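Long-range contacts in putative acetyltransferase Ta0821 (Thermoplasma acidophilum DSM 1728, PDB 3C26), which probably transfers acyl groups as an acetyltransferase of the GNAT family: residues G83-G88 / G115-L120; V143-I148 / V243-A248; G60-L65 / T74-K79. All blocks are in the same frame, centred on the assembly; numbering follows the deposited sequence.

All three contacts are largely buried. Interactions 1 and 3 lie side by side, their centres about 12 Å apart. Strand 70-79 of interaction 3 neighbours strand 85-92 of interaction 1, with L87 packing on M77. Interaction 2 sits farther off, its centre about 22 Å from that of interaction 1 and 27 Å from that of interaction 3. Their chemistry differs accordingly. Interaction 3 is antiparallel hairpin pairing with apolar and aromatic side chains; interaction 1 is the start of a parallel pair, with a nitrate bound where the loops lead into it; interaction 2, a strand against a neighbouring strand's end and a short helix, adds a salt bridge, a water bridge and a CH-pi contact to its backbone bonds.

Interaction 1: G83-G88 / G115-L120; sequences GSVMLG and GKTERL. With NO3 (nitrate ion), chain C.
V85 and L120 pair in parallel with their CA atoms 4.9 Å apart, V85 N donating to R119 O (2.9 Å) while the CA-H of L120 leans toward V85 O. The pairing opens the beta-alpha-beta unit of the GNAT fold, in which strand 85-92 runs through helix 101-113 into strand 119-125. V85 and L120 point to the same side of the sheet, where V85 CB meets L120 CD2 at 4.0 Å and both residues pack on L113 of the connecting helix. Ahead of the strands, T117 ties the two loops together. Its OG1 lies anti to the backbone N (chi1 -175°), an orientation that lets it give its proton to G83 O at 2.6 Å and also accept from R119 N, closing an ST turn. The same rotation turns the methyl toward the sheet partner, T117 CG2 touching V85 CG2 at 3.8 Å. S84 CB lies over one face of the R119 guanidinium; its OG is hydrogen-bonded to D82. R119 bends at chi3 (-73°) and presents the edge of the guanidinium to a nitrate, probably from the crystallisation liquor, whose nitrogen lies in the guanidinium plane. The backbone N of E118 donates to nitrate O1. G83, with positive phi, needs to be glycine on backbone grounds, and a CB there would also strike nitrate O2. Two nearly straight bonds complete the grip: R119 NE to nitrate O3 at 2.8 Å and R119 NH2 to nitrate O2 at 2.6 Å.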
ATOM      1  N   GLY A  83      -8.606  -4.507 -31.877  1.00 24.05           N
ATOM      2  CA  GLY A  83      -8.916  -5.902 -32.130  1.00 23.70           C
ATOM      3  C   GLY A  83      -8.610  -6.794 -30.934  1.00 23.42           C
ATOM      4  O   GLY A  83      -8.901  -7.986 -30.945  1.00 23.32           O
ATOM      5  N   SER A  84      -8.019  -6.205 -29.894  1.00 23.93           N
ATOM      6  CA  SER A  84      -7.708  -6.969 -28.665  1.00 23.29           C
ATOM      7  C   SER A  84      -8.979  -7.076 -27.842  1.00 23.26           C
ATOM      8  O   SER A  84      -9.998  -6.460 -28.168  1.00 21.64           O
ATOM      9  CB  SER A  84      -6.635  -6.307 -27.817  1.00 23.73           C
ATOM     10  OG  SER A  84      -7.031  -5.018 -27.443  1.00 26.87           O
ATOM     11  N   VAL A  85      -8.913  -7.884 -26.791  1.00 22.06           N
ATOM     12  CA  VAL A  85     -10.037  -8.039 -25.857  1.00 22.28           C
ATOM     13  C   VAL A  85      -9.533  -7.734 -24.460  1.00 22.21           C
ATOM     14  O   VAL A  85      -8.590  -8.344 -23.979  1.00 22.76           O
ATOM     15  CB  VAL A  85     -10.687  -9.475 -25.917  1.00 22.85           C
ATOM     16  CG1 VAL A  85     -11.756  -9.652 -24.840  1.00 21.80           C
ATOM     17  CG2 VAL A  85     -11.230  -9.743 -27.314  1.00 20.81           C
HETATM   18  N   MSE A  86     -10.216  -6.810 -23.804  1.00 23.13           N
HETATM   19  CA  MSE A  86      -9.914  -6.460 -22.424  1.00 22.41           C
HETATM   20  C   MSE A  86     -10.759  -7.315 -21.539  1.00 22.14           C
HETATM   21  O   MSE A  86     -11.951  -7.478 -21.742  1.00 22.01           O
HETATM   22  CB  MSE A  86     -10.273  -5.006 -22.109  1.00 22.09           C
HETATM   23  CG  MSE A  86      -9.738  -4.530 -20.826  1.00 19.89           C
HETATM   24 SE   MSE A  86      -7.859  -4.151 -20.888  0.75 20.73          SE
HETATM   25  CE  MSE A  86      -7.533  -3.431 -19.140  1.00 22.27           C
ATOM     26  N   LEU A  87     -10.110  -7.816 -20.519  1.00 22.41           N
ATOM     27  CA  LEU A  87     -10.771  -8.647 -19.534  1.00 22.39           C
ATOM     28  C   LEU A  87     -10.663  -7.979 -18.202  1.00 22.66           C
ATOM     29  O   LEU A  87      -9.644  -7.331 -17.871  1.00 22.55           O
ATOM     30  CB  LEU A  87     -10.092  -9.990 -19.428  1.00 22.35           C
ATOM     31  CG  LEU A  87      -9.991 -10.812 -20.715  1.00 21.92           C
ATOM     32  CD1 LEU A  87      -9.110 -11.989 -20.429  1.00 25.27           C
ATOM     33  CD2 LEU A  87     -11.406 -11.231 -21.274  1.00 18.05           C
ATOM     34  N   GLY A  88     -11.744  -8.138 -17.455  1.00 20.58           N
ATOM     35  CA  GLY A  88     -11.776  -7.746 -16.072  1.00 20.20           C
ATOM     36  C   GLY A  88     -13.058  -8.068 -15.362  1.00 19.85           C
ATOM     37  O   GLY A  88     -13.835  -8.910 -15.790  1.00 21.19           O
ATOM     38  N   GLY A 115      -8.971 -17.562 -31.370  1.00 20.97           N
ATOM     39  CA  GLY A 115      -9.387 -17.422 -32.768  1.00 20.30           C
ATOM     40  C   GLY A 115     -10.254 -16.215 -33.038  1.00 20.19           C
ATOM     41  O   GLY A 115     -10.532 -15.872 -34.195  1.00 20.12           O
ATOM     42  N   LYS A 116     -10.667 -15.591 -31.945  1.00 19.55           N
ATOM     43  CA  LYS A 116     -11.528 -14.384 -31.969  1.00 20.38           C
ATOM     44  C   LYS A 116     -10.712 -13.094 -31.864  1.00 21.14           C
ATOM     45  O   LYS A 116     -11.145 -12.022 -32.272  1.00 20.53           O
ATOM     46  CB  LYS A 116     -12.558 -14.459 -30.855  1.00 19.54           C
ATOM     47  CG  LYS A 116     -13.442 -15.693 -30.952  1.00 19.49           C
ATOM     48  CD  LYS A 116     -14.535 -15.638 -29.886  1.00 21.68           C
ATOM     49  CE  LYS A 116     -15.414 -16.861 -29.955  1.00 22.23           C
ATOM     50  NZ  LYS A 116     -16.250 -17.021 -28.736  1.00 20.84           N
ATOM     51  N   THR A 117      -9.487 -13.253 -31.377  1.00 22.06           N
ATOM     52  CA  THR A 117      -8.562 -12.131 -31.176  1.00 22.18           C
ATOM     53  C   THR A 117      -7.175 -12.700 -31.092  1.00 22.85           C
ATOM     54  O   THR A 117      -6.994 -13.887 -30.869  1.00 22.10           O
ATOM     55  CB  THR A 117      -8.887 -11.342 -29.850  1.00 22.27           C
ATOM     56  OG1 THR A 117      -8.054 -10.160 -29.706  1.00 23.85           O
ATOM     57  CG2 THR A 117      -8.719 -12.219 -28.655  1.00 22.02           C
ATOM     58  N   GLU A 118      -6.196 -11.831 -31.282  1.00 24.60           N
ATOM     59  CA  GLU A 118      -4.784 -12.194 -31.150  1.00 25.33           C
ATOM     60  C   GLU A 118      -4.217 -11.852 -29.764  1.00 24.65           C
ATOM     61  O   GLU A 118      -3.192 -12.393 -29.358  1.00 24.18           O
ATOM     62  CB  GLU A 118      -3.948 -11.499 -32.209  1.00 26.40           C
ATOM     63  CG  GLU A 118      -3.998 -12.176 -33.582  1.00 29.84           C
ATOM     64  CD  GLU A 118      -3.431 -13.606 -33.559  1.00 38.01           C
ATOM     65  OE1 GLU A 118      -2.482 -13.903 -32.775  1.00 43.31           O
ATOM     66  OE2 GLU A 118      -3.935 -14.454 -34.345  1.00 43.23           O
ATOM     67  N   ARG A 119      -4.925 -10.965 -29.062  1.00 24.60           N
ATOM     68  CA  ARG A 119      -4.497 -10.412 -27.760  1.00 24.17           C
ATOM     69  C   ARG A 119      -5.583 -10.212 -26.718  1.00 23.18           C
ATOM     70  O   ARG A 119      -6.679  -9.700 -26.987  1.00 22.66           O
ATOM     71  CB  ARG A 119      -3.797  -9.037 -27.954  1.00 25.16           C
ATOM     72  CG  ARG A 119      -2.613  -9.030 -28.949  1.00 26.57           C
ATOM     73  CD  ARG A 119      -2.195  -7.597 -29.379  1.00 33.15           C
ATOM     74  NE  ARG A 119      -3.188  -7.018 -30.303  1.00 40.85           N
ATOM     75  CZ  ARG A 119      -3.203  -5.759 -30.774  1.00 44.04           C
ATOM     76  NH1 ARG A 119      -2.274  -4.870 -30.421  1.00 43.82           N
ATOM     77  NH2 ARG A 119      -4.173  -5.379 -31.603  1.00 42.99           N
ATOM     78  N   LEU A 120      -5.205 -10.564 -25.500  1.00 21.43           N
ATOM     79  CA  LEU A 120      -6.012 -10.339 -24.309  1.00 21.34           C
ATOM     80  C   LEU A 120      -5.195  -9.428 -23.413  1.00 21.40           C
ATOM     81  O   LEU A 120      -3.973  -9.548 -23.326  1.00 20.90           O
ATOM     82  CB  LEU A 120      -6.289 -11.629 -23.530  1.00 21.27           C
ATOM     83  CG  LEU A 120      -6.857 -12.830 -24.277  1.00 20.47           C
ATOM     84  CD1 LEU A 120      -6.912 -14.071 -23.348  1.00 18.52           C
ATOM     85  CD2 LEU A 120      -8.227 -12.509 -24.928  1.00 18.22           C
TER
HETATM   86  N   NO3 C 267      -5.945  -8.388 -32.086  1.00 37.70           N
HETATM   87  O1  NO3 C 267      -6.751  -9.296 -32.741  1.00 36.60           O
HETATM   88  O2  NO3 C 267      -5.684  -7.160 -32.670  1.00 39.66           O
HETATM   89  O3  NO3 C 267      -5.366  -8.667 -30.863  1.00 38.70           O

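Interaction 2: V143-I148 / V243-A248; sequences VEEYPI and VRKALA. With EDO (1,2-ethanediol), chain F.
E144 and R244 cross at about a right angle, carboxylate and guanidinium planes turned 70° apart. R244 NH1 donates to E144 OE2 at 3.1 Å in a salt bridge; the oxygen lies in the guanidinium plane, but the nitrogen comes from above the carboxylate plane. A bend at chi2 (52°) brings the carboxylate back along its own strand, where OE1 accepts from E145 N (2.9 Å) through its anti lone pair. OE1 also takes a proton from water 1 at 2.7 Å, and that water accepts from A246 N in the first turn of helix 245-248. An alanine in place of this glutamate would remove the carboxylate and would probably leave R244 NH1 without its charged mate and water 1 without its strand-side partner. Y146 runs alongside R244, ring and guanidinium planes 49° apart: R244 CA makes a CH-pi contact over the ring face, offset toward the rim, 4.0 Å from the centroid, and Y146 OH lies 3.4 Å above the guanidinium plane, over its centre. That hydroxyl is bonded to N220, while R244 NH2 is hydrogen-bonded to the carbonyl O of C174, one half of the C174-C183 disulfide. Strand 141-153 is the antiparallel neighbour of strand 237-243, V243 N donating to P147 O almost straight, and the chain leaves that strand through R244, the N-cap of helix 245-248; V143 and E144 form a classic beta bulge opposite V261. K245 N donates to E145 O (2.8 Å). The side chains of E145 and K245 lie side by side, too far apart for a salt bridge; an ethanediol, probably from the crystallisation liquor, takes a bond from K245 NZ (2.6 Å) and gives a weak one to E145 OE2, itself bonded to S258. P147 CG lies against A248 CB.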
ATOM      1  N   VAL A 143       2.927  -5.286 -19.578  1.00 23.96           N
ATOM      2  CA  VAL A 143       3.315  -4.405 -20.686  1.00 23.24           C
ATOM      3  C   VAL A 143       3.311  -2.932 -20.296  1.00 23.51           C
ATOM      4  O   VAL A 143       3.914  -2.081 -20.967  1.00 22.62           O
ATOM      5  CB  VAL A 143       2.389  -4.623 -21.955  1.00 23.81           C
ATOM      6  CG1 VAL A 143       2.506  -6.050 -22.498  1.00 23.62           C
ATOM      7  CG2 VAL A 143       0.909  -4.297 -21.647  1.00 22.41           C
ATOM      8  N   GLU A 144       2.598  -2.607 -19.233  1.00 22.23           N
ATOM      9  CA  GLU A 144       2.576  -1.225 -18.767  1.00 22.26           C
ATOM     10  C   GLU A 144       2.221  -1.109 -17.286  1.00 22.39           C
ATOM     11  O   GLU A 144       1.714  -2.051 -16.666  1.00 21.28           O
ATOM     12  CB  GLU A 144       1.656  -0.372 -19.683  1.00 20.82           C
ATOM     13  CG  GLU A 144       1.682   1.200 -19.506  1.00 22.86           C
ATOM     14  CD  GLU A 144       3.055   1.856 -19.547  1.00 24.11           C
ATOM     15  OE1 GLU A 144       3.807   1.866 -18.534  1.00 26.36           O
ATOM     16  OE2 GLU A 144       3.419   2.351 -20.632  1.00 26.62           O
ATOM     17  N   GLU A 145       2.452   0.074 -16.729  1.00 22.55           N
ATOM     18  CA  GLU A 145       2.138   0.282 -15.321  1.00 23.26           C
ATOM     19  C   GLU A 145       1.783   1.736 -15.043  1.00 22.87           C
ATOM     20  O   GLU A 145       2.417   2.649 -15.587  1.00 22.76           O
ATOM     21  CB  GLU A 145       3.363  -0.199 -14.505  1.00 24.42           C
ATOM     22  CG  GLU A 145       3.597   0.442 -13.215  1.00 27.48           C
ATOM     23  CD  GLU A 145       4.603  -0.324 -12.376  1.00 29.75           C
ATOM     24  OE1 GLU A 145       5.784  -0.478 -12.773  1.00 35.65           O
ATOM     25  OE2 GLU A 145       4.202  -0.781 -11.316  1.00 32.63           O
ATOM     26  N   TYR A 146       0.750   1.928 -14.213  1.00 22.51           N
ATOM     27  CA  TYR A 146       0.225   3.256 -13.827  1.00 22.08           C
ATOM     28  C   TYR A 146       0.219   3.459 -12.315  1.00 22.14           C
ATOM     29  O   TYR A 146      -0.764   3.119 -11.642  1.00 22.20           O
ATOM     30  CB  TYR A 146      -1.218   3.495 -14.332  1.00 21.81           C
ATOM     31  CG  TYR A 146      -1.318   3.720 -15.812  1.00 22.92           C
ATOM     32  CD1 TYR A 146      -1.031   2.694 -16.706  1.00 22.91           C
ATOM     33  CD2 TYR A 146      -1.695   4.950 -16.329  1.00 21.77           C
ATOM     34  CE1 TYR A 146      -1.088   2.898 -18.086  1.00 24.17           C
ATOM     35  CE2 TYR A 146      -1.770   5.166 -17.715  1.00 22.95           C
ATOM     36  CZ  TYR A 146      -1.466   4.135 -18.577  1.00 24.05           C
ATOM     37  OH  TYR A 146      -1.552   4.336 -19.918  1.00 24.09           O
ATOM     38  N   PRO A 147       1.309   4.023 -11.765  1.00 22.50           N
ATOM     39  CA  PRO A 147       1.332   4.358 -10.354  1.00 22.21           C
ATOM     40  C   PRO A 147       0.115   5.190  -9.973  1.00 22.24           C
ATOM     41  O   PRO A 147      -0.361   5.989 -10.762  1.00 20.97           O
ATOM     42  CB  PRO A 147       2.613   5.178 -10.210  1.00 22.79           C
ATOM     43  CG  PRO A 147       3.449   4.774 -11.241  1.00 23.54           C
ATOM     44  CD  PRO A 147       2.595   4.328 -12.407  1.00 22.54           C
ATOM     45  N   ILE A 148      -0.386   4.959  -8.763  1.00 22.40           N
ATOM     46  CA  ILE A 148      -1.645   5.557  -8.271  1.00 22.52           C
ATOM     47  C   ILE A 148      -1.430   6.619  -7.196  1.00 23.53           C
ATOM     48  O   ILE A 148      -0.772   6.369  -6.221  1.00 24.95           O
ATOM     49  CB  ILE A 148      -2.514   4.477  -7.647  1.00 22.50           C
ATOM     50  CG1 ILE A 148      -2.904   3.387  -8.674  1.00 22.90           C
ATOM     51  CG2 ILE A 148      -3.783   5.109  -7.048  1.00 20.62           C
ATOM     52  CD1 ILE A 148      -3.586   2.123  -8.053  1.00 22.21           C
ATOM     53  N   VAL A 243      -1.219   7.351 -13.264  1.00 21.59           N
ATOM     54  CA  VAL A 243      -0.213   8.014 -14.100  1.00 21.15           C
ATOM     55  C   VAL A 243       0.749   7.036 -14.732  1.00 21.48           C
ATOM     56  O   VAL A 243       1.262   6.174 -14.080  1.00 19.99           O
ATOM     57  CB  VAL A 243       0.570   9.082 -13.291  1.00 21.67           C
ATOM     58  CG1 VAL A 243       1.523   9.865 -14.189  1.00 19.72           C
ATOM     59  CG2 VAL A 243      -0.384  10.060 -12.621  1.00 19.72           C
ATOM     60  N   ARG A 244       0.933   7.161 -16.043  1.00 20.87           N
ATOM     61  CA  ARG A 244       1.784   6.249 -16.752  1.00 21.63           C
ATOM     62  C   ARG A 244       3.181   6.285 -16.133  1.00 21.71           C
ATOM     63  O   ARG A 244       3.734   7.340 -15.869  1.00 21.87           O
ATOM     64  CB  ARG A 244       1.807   6.530 -18.269  1.00 21.57           C
ATOM     65  CG  ARG A 244       2.567   5.421 -19.054  1.00 22.05           C
ATOM     66  CD  ARG A 244       2.903   5.841 -20.457  1.00 24.01           C
ATOM     67  NE  ARG A 244       1.748   6.177 -21.284  1.00 22.10           N
ATOM     68  CZ  ARG A 244       1.047   5.330 -22.030  1.00 22.12           C
ATOM     69  NH1 ARG A 244       1.301   4.050 -22.037  1.00 22.57           N
ATOM     70  NH2 ARG A 244       0.055   5.789 -22.756  1.00 22.45           N
ATOM     71  N   LYS A 245       3.726   5.105 -15.883  1.00 22.86           N
ATOM     72  CA  LYS A 245       5.040   4.946 -15.197  1.00 22.94           C
ATOM     73  C   LYS A 245       6.145   5.945 -15.634  1.00 23.95           C
ATOM     74  O   LYS A 245       6.814   6.599 -14.792  1.00 23.56           O
ATOM     75  CB  LYS A 245       5.506   3.501 -15.354  1.00 22.40           C
ATOM     76  CG  LYS A 245       6.786   3.168 -14.654  1.00 27.60           C
ATOM     77  CD  LYS A 245       6.648   3.404 -13.196  1.00 31.32           C
ATOM     78  CE  LYS A 245       7.622   2.589 -12.385  1.00 35.76           C
ATOM     79  NZ  LYS A 245       7.517   2.894 -10.920  1.00 38.50           N
ATOM     80  N   ALA A 246       6.282   6.110 -16.939  1.00 24.05           N
ATOM     81  CA  ALA A 246       7.368   6.917 -17.484  1.00 25.14           C
ATOM     82  C   ALA A 246       7.230   8.341 -17.052  1.00 26.04           C
ATOM     83  O   ALA A 246       8.239   9.046 -16.931  1.00 26.27           O
ATOM     84  CB  ALA A 246       7.456   6.830 -18.999  1.00 24.99           C
ATOM     85  N   LEU A 247       5.995   8.760 -16.790  1.00 26.74           N
ATOM     86  CA  LEU A 247       5.727  10.128 -16.331  1.00 27.46           C
ATOM     87  C   LEU A 247       5.837  10.257 -14.814  1.00 28.94           C
ATOM     88  O   LEU A 247       6.146  11.324 -14.262  1.00 28.72           O
ATOM     89  CB  LEU A 247       4.306  10.543 -16.682  1.00 28.15           C
ATOM     90  CG  LEU A 247       3.824  10.563 -18.117  1.00 29.52           C
ATOM     91  CD1 LEU A 247       2.520  11.260 -18.099  1.00 32.56           C
ATOM     92  CD2 LEU A 247       4.770  11.314 -18.972  1.00 32.17           C
ATOM     93  N   ALA A 248       5.498   9.159 -14.150  1.00 29.54           N
ATOM     94  CA  ALA A 248       5.392   9.094 -12.673  1.00 30.14           C
ATOM     95  C   ALA A 248       6.775   9.261 -12.069  1.00 30.78           C
ATOM     96  O   ALA A 248       6.994   9.701 -10.935  1.00 31.01           O
ATOM     97  CB  ALA A 248       4.774   7.753 -12.259  1.00 29.36           C
TER
HETATM   98  C1  EDO F 270       5.739   2.095  -8.604  1.00 43.72           C
HETATM   99  O1  EDO F 270       5.472   1.701  -9.966  1.00 43.68           O
HETATM  100  C2  EDO F 270       4.580   1.780  -7.652  1.00 42.87           C
HETATM  101  O2  EDO F 270       4.735   0.481  -7.065  1.00 42.22           O
HETATM  102  O   HOH W   1       5.637   3.877 -18.887  1.00 22.47           O

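Interaction 3: G60-L65 / T74-K79; sequences GSVYVL and TIHMEK. With EDO (1,2-ethanediol), chain E.
T74 faces V64 as a non-hydrogen-bonded antiparallel pair in the beta hairpin of strands 62-67 and 70-79, part of the GNAT-family sheet; the two short strands run at 152° to each other. Its CG2 rests on V64 CG1 at 3.9 Å and its CB approaches V62 CG1, a small apolar cluster on one side of the sheet, while OG1 turns to G89 O in the next strand. I75 forms the hydrogen-bonded pair with Y63. I75 N donates to Y63 O, and Y63 N to I75 O, both at 2.9 Å, and I75 CG2 touches Y63 CB on the opposite side from T74. The end of the I75 side chain leads away from the hairpin partner, and the side chain touches L90 and T109 of helix 101-113. H76 pairs with V62 and returns to the T74 side. With CG anti to the backbone N (chi1 177°), the imidazole lies beside S61, whose OG sits in the ring plane at its edge, 3.0 Å from H76 CD2. That hydroxyl is bonded to W56 O at the end of helix 45-58, and the W56 ring stacks on H76, so one residue meets both partners. Farther round the ring edge, H76 ND1 shares a hydrogen bond with O2 of an ethanediol, probably from the crystallisation liquor, at 2.5 Å. M77, built as selenomethionine, donates through N to S61 O at 3.1 Å. Its extended side chain crosses Y63 at about a right angle in a Met-aromatic contact, with SE 34° off the ring normal. F8 and F112 meet both side chains. At the end of this side chain, the methyl M77 CE packs obliquely against Y63 CD1 at 3.5 Å.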
ATOM      1  N   GLY A  60     -24.682  -8.239 -22.291  1.00 27.64           N
ATOM      2  CA  GLY A  60     -24.169  -9.556 -22.710  1.00 27.13           C
ATOM      3  C   GLY A  60     -22.660  -9.736 -22.708  1.00 25.99           C
ATOM      4  O   GLY A  60     -22.151 -10.607 -23.384  1.00 26.62           O
ATOM      5  N   SER A  61     -21.938  -8.924 -21.940  1.00 24.32           N
ATOM      6  CA  SER A  61     -20.477  -8.962 -21.965  1.00 24.06           C
ATOM      7  C   SER A  61     -19.937  -9.670 -20.754  1.00 23.39           C
ATOM      8  O   SER A  61     -18.716  -9.808 -20.578  1.00 23.82           O
ATOM      9  CB  SER A  61     -19.879  -7.551 -22.088  1.00 23.89           C
ATOM     10  OG  SER A  61     -20.288  -6.746 -21.020  1.00 24.86           O
ATOM     11  N   VAL A  62     -20.857 -10.136 -19.920  1.00 23.04           N
ATOM     12  CA  VAL A  62     -20.463 -10.854 -18.699  1.00 22.65           C
ATOM     13  C   VAL A  62     -20.710 -12.366 -18.845  1.00 22.48           C
ATOM     14  O   VAL A  62     -21.736 -12.829 -19.279  1.00 21.57           O
ATOM     15  CB  VAL A  62     -21.098 -10.289 -17.420  1.00 21.90           C
ATOM     16  CG1 VAL A  62     -20.616 -11.062 -16.219  1.00 21.25           C
ATOM     17  CG2 VAL A  62     -20.764  -8.829 -17.261  1.00 21.75           C
ATOM     18  N   TYR A  63     -19.670 -13.116 -18.551  1.00 23.75           N
ATOM     19  CA  TYR A  63     -19.721 -14.577 -18.572  1.00 23.33           C
ATOM     20  C   TYR A  63     -19.531 -15.076 -17.158  1.00 22.86           C
ATOM     21  O   TYR A  63     -18.903 -14.416 -16.307  1.00 21.15           O
ATOM     22  CB  TYR A  63     -18.674 -15.154 -19.534  1.00 24.20           C
ATOM     23  CG  TYR A  63     -19.125 -15.009 -20.968  1.00 26.03           C
ATOM     24  CD1 TYR A  63     -19.079 -13.781 -21.610  1.00 30.14           C
ATOM     25  CD2 TYR A  63     -19.635 -16.074 -21.656  1.00 26.81           C
ATOM     26  CE1 TYR A  63     -19.554 -13.638 -22.903  1.00 30.68           C
ATOM     27  CE2 TYR A  63     -20.106 -15.934 -22.934  1.00 30.61           C
ATOM     28  CZ  TYR A  63     -20.058 -14.730 -23.551  1.00 31.44           C
ATOM     29  OH  TYR A  63     -20.537 -14.637 -24.840  1.00 36.98           O
ATOM     30  N   VAL A  64     -20.103 -16.241 -16.914  1.00 22.53           N
ATOM     31  CA  VAL A  64     -20.092 -16.841 -15.590  1.00 22.88           C
ATOM     32  C   VAL A  64     -19.747 -18.302 -15.594  1.00 24.10           C
ATOM     33  O   VAL A  64     -19.855 -19.000 -16.609  1.00 24.65           O
ATOM     34  CB  VAL A  64     -21.458 -16.658 -14.845  1.00 23.70           C
ATOM     35  CG1 VAL A  64     -21.766 -15.143 -14.654  1.00 21.16           C
ATOM     36  CG2 VAL A  64     -22.614 -17.393 -15.565  1.00 20.36           C
ATOM     37  N   LEU A  65     -19.242 -18.723 -14.442  1.00 24.28           N
ATOM     38  CA  LEU A  65     -19.150 -20.125 -14.092  1.00 24.55           C
ATOM     39  C   LEU A  65     -20.410 -20.433 -13.312  1.00 24.89           C
ATOM     40  O   LEU A  65     -20.811 -19.665 -12.426  1.00 24.77           O
ATOM     41  CB  LEU A  65     -17.895 -20.462 -13.281  1.00 24.93           C
ATOM     42  CG  LEU A  65     -16.581 -20.581 -14.043  1.00 23.20           C
ATOM     43  CD1 LEU A  65     -15.507 -21.039 -13.056  1.00 22.78           C
ATOM     44  CD2 LEU A  65     -16.697 -21.529 -15.123  1.00 22.28           C
ATOM     45  N   THR A  74     -17.752 -14.380 -12.076  1.00 20.93           N
ATOM     46  CA  THR A  74     -17.936 -13.572 -13.282  1.00 20.22           C
ATOM     47  C   THR A  74     -16.616 -13.225 -13.905  1.00 20.69           C
ATOM     48  O   THR A  74     -15.565 -13.184 -13.242  1.00 20.88           O
ATOM     49  CB  THR A  74     -18.656 -12.213 -12.971  1.00 20.64           C
ATOM     50  OG1 THR A  74     -17.853 -11.417 -12.061  1.00 19.80           O
ATOM     51  CG2 THR A  74     -20.038 -12.430 -12.369  1.00 18.36           C
ATOM     52  N   ILE A  75     -16.683 -12.995 -15.208  1.00 20.53           N
ATOM     53  CA  ILE A  75     -15.616 -12.331 -15.936  1.00 20.91           C
ATOM     54  C   ILE A  75     -16.270 -11.435 -17.001  1.00 21.68           C
ATOM     55  O   ILE A  75     -17.213 -11.864 -17.676  1.00 20.93           O
ATOM     56  CB  ILE A  75     -14.596 -13.318 -16.611  1.00 21.34           C
ATOM     57  CG1 ILE A  75     -13.434 -12.567 -17.236  1.00 23.20           C
ATOM     58  CG2 ILE A  75     -15.250 -14.089 -17.766  1.00 17.78           C
ATOM     59  CD1 ILE A  75     -12.374 -12.207 -16.322  1.00 26.95           C
ATOM     60  N   HIS A  76     -15.764 -10.198 -17.124  1.00 22.56           N
ATOM     61  CA  HIS A  76     -16.183  -9.277 -18.197  1.00 23.97           C
ATOM     62  C   HIS A  76     -15.184  -9.332 -19.367  1.00 24.33           C
ATOM     63  O   HIS A  76     -13.990  -9.415 -19.162  1.00 24.55           O
ATOM     64  CB  HIS A  76     -16.296  -7.837 -17.667  1.00 23.41           C
ATOM     65  CG  HIS A  76     -16.644  -6.817 -18.719  1.00 24.12           C
ATOM     66  ND1 HIS A  76     -15.825  -5.743 -19.029  1.00 21.93           N
ATOM     67  CD2 HIS A  76     -17.728  -6.710 -19.526  1.00 18.44           C
ATOM     68  CE1 HIS A  76     -16.389  -5.038 -19.999  1.00 22.00           C
ATOM     69  NE2 HIS A  76     -17.548  -5.597 -20.308  1.00 18.86           N
HETATM   70  N   MSE A  77     -15.700  -9.305 -20.594  1.00 24.43           N
HETATM   71  CA  MSE A  77     -14.864  -9.230 -21.790  1.00 25.36           C
HETATM   72  C   MSE A  77     -15.358  -8.113 -22.727  1.00 25.50           C
HETATM   73  O   MSE A  77     -16.547  -7.926 -22.954  1.00 25.91           O
HETATM   74  CB  MSE A  77     -14.935 -10.513 -22.618  1.00 25.64           C
HETATM   75  CG  MSE A  77     -14.755 -11.772 -21.899  1.00 29.83           C
HETATM   76 SE   MSE A  77     -15.355 -13.246 -23.084  0.75 30.76          SE
HETATM   77  CE  MSE A  77     -15.625 -14.445 -21.592  1.00 34.00           C
ATOM     78  N   GLU A  78     -14.426  -7.388 -23.301  1.00 25.62           N
ATOM     79  CA  GLU A  78     -14.810  -6.350 -24.216  1.00 25.28           C
ATOM     80  C   GLU A  78     -13.795  -6.163 -25.315  1.00 25.51           C
ATOM     81  O   GLU A  78     -12.639  -5.846 -25.053  1.00 23.87           O
ATOM     82  CB  GLU A  78     -15.053  -5.024 -23.477  1.00 25.31           C
ATOM     83  CG  GLU A  78     -15.443  -3.949 -24.458  1.00 26.48           C
ATOM     84  CD  GLU A  78     -16.022  -2.726 -23.826  1.00 28.82           C
ATOM     85  OE1 GLU A  78     -16.660  -2.846 -22.777  1.00 32.58           O
ATOM     86  OE2 GLU A  78     -15.827  -1.636 -24.404  1.00 32.71           O
ATOM     87  N   LYS A  79     -14.271  -6.354 -26.549  1.00 24.80           N
ATOM     88  CA  LYS A  79     -13.427  -6.223 -27.738  1.00 26.40           C
ATOM     89  C   LYS A  79     -13.155  -4.743 -27.943  1.00 26.19           C
ATOM     90  O   LYS A  79     -14.053  -3.918 -27.867  1.00 25.99           O
ATOM     91  CB  LYS A  79     -14.080  -6.859 -28.963  1.00 26.38           C
ATOM     92  CG  LYS A  79     -13.178  -6.918 -30.184  1.00 29.52           C
ATOM     93  CD  LYS A  79     -13.721  -7.834 -31.206  1.00 34.21           C
ATOM     94  CE  LYS A  79     -12.906  -9.123 -31.290  1.00 37.53           C
ATOM     95  NZ  LYS A  79     -13.499 -10.101 -32.310  1.00 38.86           N
TER
HETATM   96  C1  EDO E 269     -12.540  -3.746 -19.075  1.00 33.03           C
HETATM   97  O1  EDO E 269     -13.793  -3.241 -19.515  1.00 32.32           O
HETATM   98  C2  EDO E 269     -12.729  -4.390 -17.729  1.00 34.27           C
HETATM   99  O2  EDO E 269     -13.612  -5.481 -17.831  1.00 30.93           O